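Local coordinates for protein phosphoethanolamine N-methyltransferase 1 (Haemonchus contortus, PDB 4KRG) that probably transfers a methyl group from S-adenosylmethionine to phosphoethanolamine, an early step on the nematode route to phosphocholine, at residues D118-M132 / R148-S161. Residues are numbered along the deposited sequence; the frame is centred on the assembly and turned at random.
With SAH (S-adenosyl-L-homocysteine), chain D; OPE (phosphoric acid mono-(2-amino-ethyl) ester), chain C.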
loop_
_atom_site.group_PDB
_atom_site.type_symbol
_atom_site.label_atom_id
_atom_site.label_comp_id
_atom_site.label_asym_id
_atom_site.label_seq_id
_atom_site.Cartn_x
_atom_site.Cartn_y
_atom_site.Cartn_z
ATOM N N ASP A 118 9.468 23.020 -14.673
ATOM C CA ASP A 118 8.418 24.018 -14.527
ATOM C C ASP A 118 7.221 23.494 -13.731
ATOM O O ASP A 118 7.021 22.288 -13.612
ATOM C CB ASP A 118 7.958 24.518 -15.897
ATOM C CG ASP A 118 9.021 25.327 -16.617
ATOM O OD1 ASP A 118 9.922 25.888 -15.956
ATOM O OD2 ASP A 118 8.941 25.410 -17.857
ATOM N N GLU A 119 6.440 24.413 -13.175
ATOM C CA GLU A 119 5.190 24.049 -12.534
ATOM C C GLU A 119 4.257 23.470 -13.582
ATOM O O GLU A 119 4.305 23.881 -14.748
ATOM C CB GLU A 119 4.527 25.277 -11.924
ATOM C CG GLU A 119 5.395 26.037 -10.962
ATOM C CD GLU A 119 4.752 27.327 -10.508
ATOM O OE1 GLU A 119 3.900 27.867 -11.251
ATOM O OE2 GLU A 119 5.079 27.785 -9.393
ATOM N N LYS A 120 3.406 22.539 -13.158
ATOM C CA LYS A 120 2.387 21.951 -14.019
ATOM C C LYS A 120 2.981 21.552 -15.358
ATOM O O LYS A 120 2.454 21.905 -16.403
ATOM C CB LYS A 120 1.226 22.930 -14.212
ATOM C CG LYS A 120 0.616 23.421 -12.897
ATOM C CD LYS A 120 -0.192 24.694 -13.109
ATOM C CE LYS A 120 0.040 25.717 -11.998
ATOM N NZ LYS A 120 -0.621 27.026 -12.289
ATOM N N SER A 121 4.088 20.822 -15.316
ATOM C CA SER A 121 4.803 20.464 -16.528
ATOM C C SER A 121 4.694 18.986 -16.882
ATOM O O SER A 121 5.045 18.595 -17.988
ATOM C CB SER A 121 6.268 20.863 -16.414
ATOM O OG SER A 121 6.862 20.260 -15.289
ATOM N N VAL A 122 4.231 18.162 -15.945
ATOM C CA VAL A 122 4.014 16.736 -16.230
ATOM C C VAL A 122 2.659 16.241 -15.737
ATOM O O VAL A 122 1.998 16.895 -14.929
ATOM C CB VAL A 122 5.128 15.818 -15.649
ATOM C CG1 VAL A 122 6.465 16.094 -16.311
ATOM C CG2 VAL A 122 5.232 15.978 -14.146
ATOM N N ASP A 123 2.256 15.080 -16.239
ATOM C CA ASP A 123 1.003 14.459 -15.842
ATOM C C ASP A 123 1.243 13.269 -14.934
ATOM O O ASP A 123 0.390 12.921 -14.123
ATOM C CB ASP A 123 0.232 14.002 -17.076
ATOM C CG ASP A 123 -0.140 15.152 -17.976
ATOM O OD1 ASP A 123 -0.951 15.989 -17.539
ATOM O OD2 ASP A 123 0.383 15.234 -19.109
ATOM N N LEU A 124 2.401 12.641 -15.089
ATOM C CA LEU A 124 2.782 11.510 -14.248
ATOM C C LEU A 124 4.221 11.661 -13.781
ATOM O O LEU A 124 5.120 11.877 -14.589
ATOM C CB LEU A 124 2.632 10.193 -15.012
ATOM C CG LEU A 124 3.107 8.915 -14.298
ATOM C CD1 LEU A 124 2.263 8.623 -13.070
ATOM C CD2 LEU A 124 3.086 7.724 -15.244
ATOM N N VAL A 125 4.428 11.574 -12.474
ATOM C CA VAL A 125 5.764 11.443 -11.920
ATOM C C VAL A 125 5.919 9.973 -11.564
ATOM O O VAL A 125 5.238 9.468 -10.673
ATOM C CB VAL A 125 5.962 12.343 -10.674
ATOM C CG1 VAL A 125 7.284 12.030 -9.967
ATOM C CG2 VAL A 125 5.923 13.809 -11.070
ATOM N N PHE A 126 6.786 9.276 -12.287
ATOM C CA PHE A 126 6.938 7.847 -12.087
ATOM C C PHE A 126 8.246 7.529 -11.395
ATOM O O PHE A 126 9.318 7.936 -11.850
ATOM C CB PHE A 126 6.888 7.096 -13.415
ATOM C CG PHE A 126 7.050 5.609 -13.266
ATOM C CD1 PHE A 126 5.945 4.798 -13.035
ATOM C CD2 PHE A 126 8.306 5.019 -13.337
ATOM C CE1 PHE A 126 6.089 3.425 -12.886
ATOM C CE2 PHE A 126 8.455 3.642 -13.183
ATOM C CZ PHE A 126 7.348 2.852 -12.956
ATOM N N THR A 127 8.162 6.790 -10.298
ATOM C CA THR A 127 9.350 6.278 -9.646
ATOM C C THR A 127 9.114 4.830 -9.242
ATOM O O THR A 127 7.975 4.380 -9.125
ATOM C CB THR A 127 9.725 7.097 -8.400
ATOM O OG1 THR A 127 8.713 6.929 -7.403
ATOM C CG2 THR A 127 9.886 8.578 -8.735
ATOM N N ASN A 128 10.203 4.108 -9.030
ATOM C CA ASN A 128 10.149 2.722 -8.588
ATOM C C ASN A 128 11.478 2.426 -7.902
ATOM O O ASN A 128 12.516 2.401 -8.563
ATOM C CB ASN A 128 9.905 1.784 -9.783
ATOM C CG ASN A 128 9.710 0.329 -9.366
ATOM O OD1 ASN A 128 8.610 -0.084 -8.994
ATOM N ND2 ASN A 128 10.779 -0.453 -9.431
ATOM N N TRP A 129 11.436 2.241 -6.579
ATOM C CA TRP A 129 12.639 2.105 -5.740
ATOM C C TRP A 129 13.512 3.377 -5.686
ATOM O O TRP A 129 14.644 3.365 -6.164
ATOM C CB TRP A 129 13.520 0.935 -6.204
ATOM C CG TRP A 129 13.013 -0.452 -5.938
ATOM C CD1 TRP A 129 12.410 -0.918 -4.800
ATOM C CD2 TRP A 129 13.096 -1.557 -6.837
ATOM N NE1 TRP A 129 12.114 -2.259 -4.940
ATOM C CE2 TRP A 129 12.522 -2.676 -6.182
ATOM C CE3 TRP A 129 13.596 -1.724 -8.132
ATOM C CZ2 TRP A 129 12.441 -3.929 -6.781
ATOM C CZ3 TRP A 129 13.514 -2.965 -8.726
ATOM C CH2 TRP A 129 12.941 -4.054 -8.050
ATOM N N LEU A 130 13.011 4.457 -5.092
ATOM C CA LEU A 130 13.786 5.701 -5.042
ATOM C C LEU A 130 13.818 6.396 -3.676
ATOM O O LEU A 130 14.883 6.819 -3.224
ATOM C CB LEU A 130 13.323 6.685 -6.119
ATOM C CG LEU A 130 14.133 7.985 -6.196
ATOM C CD1 LEU A 130 15.585 7.704 -6.579
ATOM C CD2 LEU A 130 13.498 8.970 -7.168
HETATM N N MSE A 131 12.663 6.517 -3.026
HETATM C CA MSE A 131 12.595 7.187 -1.722
HETATM C C MSE A 131 13.521 6.542 -0.689
HETATM O O MSE A 131 14.067 7.218 0.180
HETATM C CB MSE A 131 11.162 7.202 -1.175
HETATM C CG MSE A 131 10.114 7.875 -2.050
HETATM SE SE MSE A 131 10.535 9.739 -2.473
HETATM C CE MSE A 131 11.442 9.417 -4.185
HETATM N N MSE A 132 13.689 5.229 -0.795
HETATM C CA MSE A 132 14.551 4.470 0.105
HETATM C C MSE A 132 16.018 4.883 -0.039
HETATM O O MSE A 132 16.842 4.546 0.811
HETATM C CB MSE A 132 14.404 2.981 -0.193
HETATM C CG MSE A 132 14.713 2.671 -1.640
HETATM SE SE MSE A 132 13.925 1.006 -2.301
HETATM C CE MSE A 132 15.219 -0.251 -1.556
ATOM N N ARG A 148 4.651 20.403 -7.133
ATOM C CA ARG A 148 4.821 21.609 -7.934
ATOM C C ARG A 148 4.760 21.315 -9.434
ATOM O O ARG A 148 4.152 22.064 -10.195
ATOM C CB ARG A 148 6.162 22.262 -7.588
ATOM C CG ARG A 148 6.495 23.504 -8.388
ATOM C CD ARG A 148 7.903 23.973 -8.091
ATOM N NE ARG A 148 8.211 25.238 -8.758
ATOM C CZ ARG A 148 7.908 26.436 -8.264
ATOM N NH1 ARG A 148 7.282 26.536 -7.100
ATOM N NH2 ARG A 148 8.229 27.533 -8.935
ATOM N N TRP A 149 5.392 20.219 -9.842
ATOM C CA TRP A 149 5.527 19.854 -11.251
ATOM C C TRP A 149 4.265 19.267 -11.853
ATOM O O TRP A 149 4.038 19.368 -13.053
ATOM C CB TRP A 149 6.634 18.825 -11.402
ATOM C CG TRP A 149 7.951 19.292 -10.898
ATOM C CD1 TRP A 149 8.372 20.582 -10.766
ATOM C CD2 TRP A 149 9.030 18.464 -10.459
ATOM N NE1 TRP A 149 9.656 20.610 -10.270
ATOM C CE2 TRP A 149 10.082 19.322 -10.071
ATOM C CE3 TRP A 149 9.213 17.083 -10.352
ATOM C CZ2 TRP A 149 11.297 18.841 -9.588
ATOM C CZ3 TRP A 149 10.419 16.607 -9.874
ATOM C CH2 TRP A 149 11.444 17.484 -9.496
ATOM N N LEU A 150 3.454 18.626 -11.022
ATOM C CA LEU A 150 2.257 17.959 -11.509
ATOM C C LEU A 150 1.159 18.945 -11.900
ATOM O O LEU A 150 0.943 19.955 -11.224
ATOM C CB LEU A 150 1.725 16.983 -10.458
ATOM C CG LEU A 150 2.392 15.610 -10.429
ATOM C CD1 LEU A 150 1.915 14.818 -9.221
ATOM C CD2 LEU A 150 2.060 14.866 -11.705
ATOM N N ARG A 151 0.475 18.655 -13.002
ATOM C CA ARG A 151 -0.772 19.341 -13.323
ATOM C C ARG A 151 -1.888 18.830 -12.407
ATOM O O ARG A 151 -1.777 17.744 -11.845
ATOM C CB ARG A 151 -1.136 19.121 -14.792
ATOM C CG ARG A 151 -0.364 20.012 -15.735
ATOM C CD ARG A 151 -0.551 19.628 -17.189
ATOM N NE ARG A 151 0.621 20.044 -17.949
ATOM C CZ ARG A 151 1.477 19.209 -18.525
ATOM N NH1 ARG A 151 1.275 17.907 -18.468
ATOM N NH2 ARG A 151 2.527 19.681 -19.177
ATOM N N ALA A 152 -2.948 19.619 -12.238
ATOM C CA ALA A 152 -4.120 19.165 -11.491
ATOM C C ALA A 152 -4.634 17.881 -12.143
ATOM O O ALA A 152 -4.528 17.736 -13.359
ATOM C CB ALA A 152 -5.190 20.221 -11.507
ATOM N N ASP A 153 -5.181 16.969 -11.334
ATOM C CA ASP A 153 -5.556 15.604 -11.752
ATOM C C ASP A 153 -4.358 14.683 -12.012
ATOM O O ASP A 153 -4.534 13.492 -12.257
ATOM C CB ASP A 153 -6.485 15.588 -12.977
ATOM C CG ASP A 153 -7.740 16.403 -12.775
ATOM O OD1 ASP A 153 -8.109 16.647 -11.609
ATOM O OD2 ASP A 153 -8.356 16.797 -13.790
ATOM N N GLY A 154 -3.149 15.234 -11.963
ATOM C CA GLY A 154 -1.945 14.462 -12.217
ATOM C C GLY A 154 -1.699 13.389 -11.173
ATOM O O GLY A 154 -2.256 13.433 -10.084
ATOM N N TYR A 155 -0.844 12.430 -11.502
ATOM C CA TYR A 155 -0.559 11.310 -10.614
ATOM C C TYR A 155 0.928 11.160 -10.338
ATOM O O TYR A 155 1.769 11.600 -11.125
ATOM C CB TYR A 155 -1.029 10.014 -11.251
ATOM C CG TYR A 155 -2.522 9.817 -11.316
ATOM C CD1 TYR A 155 -3.190 9.127 -10.317
ATOM C CD2 TYR A 155 -3.256 10.276 -12.402
ATOM C CE1 TYR A 155 -4.549 8.918 -10.388
ATOM C CE2 TYR A 155 -4.614 10.069 -12.482
ATOM C CZ TYR A 155 -5.254 9.389 -11.476
ATOM O OH TYR A 155 -6.604 9.184 -11.557
ATOM N N ILE A 156 1.244 10.528 -9.211
ATOM C CA ILE A 156 2.600 10.085 -8.927
ATOM C C ILE A 156 2.550 8.617 -8.519
ATOM O O ILE A 156 1.677 8.204 -7.753
ATOM C CB ILE A 156 3.311 10.967 -7.853
ATOM C CG1 ILE A 156 4.661 10.369 -7.458
ATOM C CG2 ILE A 156 2.432 11.185 -6.628
ATOM C CD1 ILE A 156 5.477 11.277 -6.558
ATOM N N HIS A 157 3.455 7.825 -9.078
ATOM C CA HIS A 157 3.590 6.440 -8.670
ATOM C C HIS A 157 4.871 6.293 -7.863
ATOM O O HIS A 157 5.931 6.760 -8.281
ATOM C CB HIS A 157 3.650 5.507 -9.879
ATOM C CG HIS A 157 3.924 4.079 -9.515
ATOM N ND1 HIS A 157 5.197 3.592 -9.328
ATOM C CD2 HIS A 157 3.082 3.041 -9.297
ATOM C CE1 HIS A 157 5.132 2.308 -9.007
ATOM N NE2 HIS A 157 3.862 1.954 -8.977
ATOM N N LEU A 158 4.769 5.630 -6.715
ATOM C CA LEU A 158 5.945 5.295 -5.926
ATOM C C LEU A 158 5.888 3.824 -5.552
ATOM O O LEU A 158 4.817 3.265 -5.400
ATOM C CB LEU A 158 6.003 6.156 -4.673
ATOM C CG LEU A 158 5.999 7.660 -4.955
ATOM C CD1 LEU A 158 5.007 8.360 -4.043
ATOM C CD2 LEU A 158 7.383 8.238 -4.768
ATOM N N ARG A 159 7.051 3.203 -5.427
ATOM C CA ARG A 159 7.154 1.821 -4.986
ATOM C C ARG A 159 8.423 1.713 -4.166
ATOM O O ARG A 159 9.496 2.100 -4.629
ATOM C CB ARG A 159 7.244 0.877 -6.182
ATOM C CG ARG A 159 7.420 -0.585 -5.784
ATOM C CD ARG A 159 8.876 -1.035 -5.783
ATOM N NE ARG A 159 8.964 -2.488 -5.665
ATOM C CZ ARG A 159 8.864 -3.327 -6.691
ATOM N NH1 ARG A 159 8.684 -2.865 -7.924
ATOM N NH2 ARG A 159 8.947 -4.632 -6.485
ATOM N N GLU A 160 8.318 1.198 -2.948
ATOM C CA GLU A 160 9.489 1.145 -2.090
ATOM C C GLU A 160 9.630 -0.195 -1.383
ATOM O O GLU A 160 8.637 -0.871 -1.112
ATOM C CB GLU A 160 9.447 2.273 -1.054
ATOM C CG GLU A 160 9.293 3.668 -1.632
ATOM C CD GLU A 160 10.502 4.113 -2.448
ATOM O OE1 GLU A 160 11.615 3.591 -2.207
ATOM O OE2 GLU A 160 10.344 4.989 -3.329
ATOM N N SER A 161 10.870 -0.580 -1.097
ATOM C CA SER A 161 11.121 -1.718 -0.230
ATOM C C SER A 161 10.837 -1.243 1.179
ATOM O O SER A 161 11.567 -0.406 1.724
ATOM C CB SER A 161 12.572 -2.176 -0.326
ATOM O OG SER A 161 12.873 -2.595 -1.639
HETATM N N SAH D . 13.770 2.432 -11.058
HETATM C CA SAH D . 14.574 1.473 -11.831
HETATM C CB SAH D . 15.947 1.276 -11.101
HETATM C CG SAH D . 15.816 0.852 -9.639
HETATM S SD SAH D . 17.366 0.838 -8.693
HETATM C C SAH D . 13.861 0.191 -11.996
HETATM O O SAH D . 13.126 -0.215 -11.109
HETATM O OXT SAH D . 14.243 -0.578 -12.851
HETATM C "C5'" SAH D . 17.684 2.572 -8.273
HETATM C "C4'" SAH D . 17.936 3.512 -9.320
HETATM O "O4'" SAH D . 17.707 4.858 -8.827
HETATM C "C3'" SAH D . 19.343 3.463 -9.764
HETATM O "O3'" SAH D . 19.397 3.655 -11.160
HETATM C "C2'" SAH D . 19.971 4.593 -9.093
HETATM O "O2'" SAH D . 21.073 5.061 -9.820
HETATM C "C1'" SAH D . 18.874 5.589 -9.048
HETATM N N9 SAH D . 19.048 6.637 -7.982
HETATM C C8 SAH D . 19.137 6.449 -6.659
HETATM N N7 SAH D . 19.134 7.654 -6.086
HETATM C C5 SAH D . 19.039 8.598 -7.024
HETATM C C6 SAH D . 18.996 10.002 -6.992
HETATM N N6 SAH D . 19.059 10.696 -5.807
HETATM N N1 SAH D . 18.887 10.657 -8.163
HETATM C C2 SAH D . 18.822 10.016 -9.323
HETATM N N3 SAH D . 18.862 8.674 -9.383
HETATM C C4 SAH D . 18.967 7.946 -8.257
HETATM C CA OPE C . 15.991 -3.448 -4.570
HETATM C CB OPE C . 16.465 -2.851 -5.854
HETATM O O1 OPE C . 16.742 -5.177 -2.399
HETATM O O2 OPE C . 15.118 -3.571 -1.509
HETATM O O3 OPE C . 17.549 -3.168 -1.132
HETATM O O4 OPE C . 16.565 -2.931 -3.426
HETATM N N OPE C . 16.447 -1.415 -5.958
HETATM P P OPE C . 16.505 -3.719 -2.079
HETATM O O HOH W 1 9.427 4.661 -5.947
#
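With Arg159 CG anti to the backbone N (chi1 177°) and the chain bent at chi2 (-96°), the guanidinium is carried alongside Asn128 and over one face of the Trp129 indole. Arg159 CD packs over the five-membered ring, 3.8 Å from its centroid, while CZ lies over the same face nearer the rim. Asn128 OD1, in the guanidinium plane, accepts from Arg159 NH1 on a lone pair at 3.0 Å; Arg159 NH2 forms a salt bridge with Asp45. Asn128 ND2 remains directed to the carboxylate of S-adenosylhomocysteine, and the opposite face of Trp129 bears the phosphoethanolamine amine, 3.5 Å from CD2 to N. Ser161 OG, at the end of the strand that carries Arg159, donates to phosphate oxygen O2.

Strands 124-126 and 154-161 run parallel, 8° apart, in the Rossmann-like methyltransferase fold, joined through helix 136-149, and both bound ligands lie at their C-terminal ends. Within the pairing, Val125 N donates to Tyr155 O and His157 N to Val125 O. His157 also turns ND1 onto Thr127 O (2.9 Å) within its ring plane, its NE2 being bonded to His233.

Beyond strand 124-126 the chain folds onto the bent Glu160 side chain: OE2 takes Leu130 N and Met131 N (2.8 Å) from opposite faces of the carboxylate, and OE1 takes Met132 N. One water donates to Glu160 OE2 and Thr127 OG1 and accepts from Arg159 N.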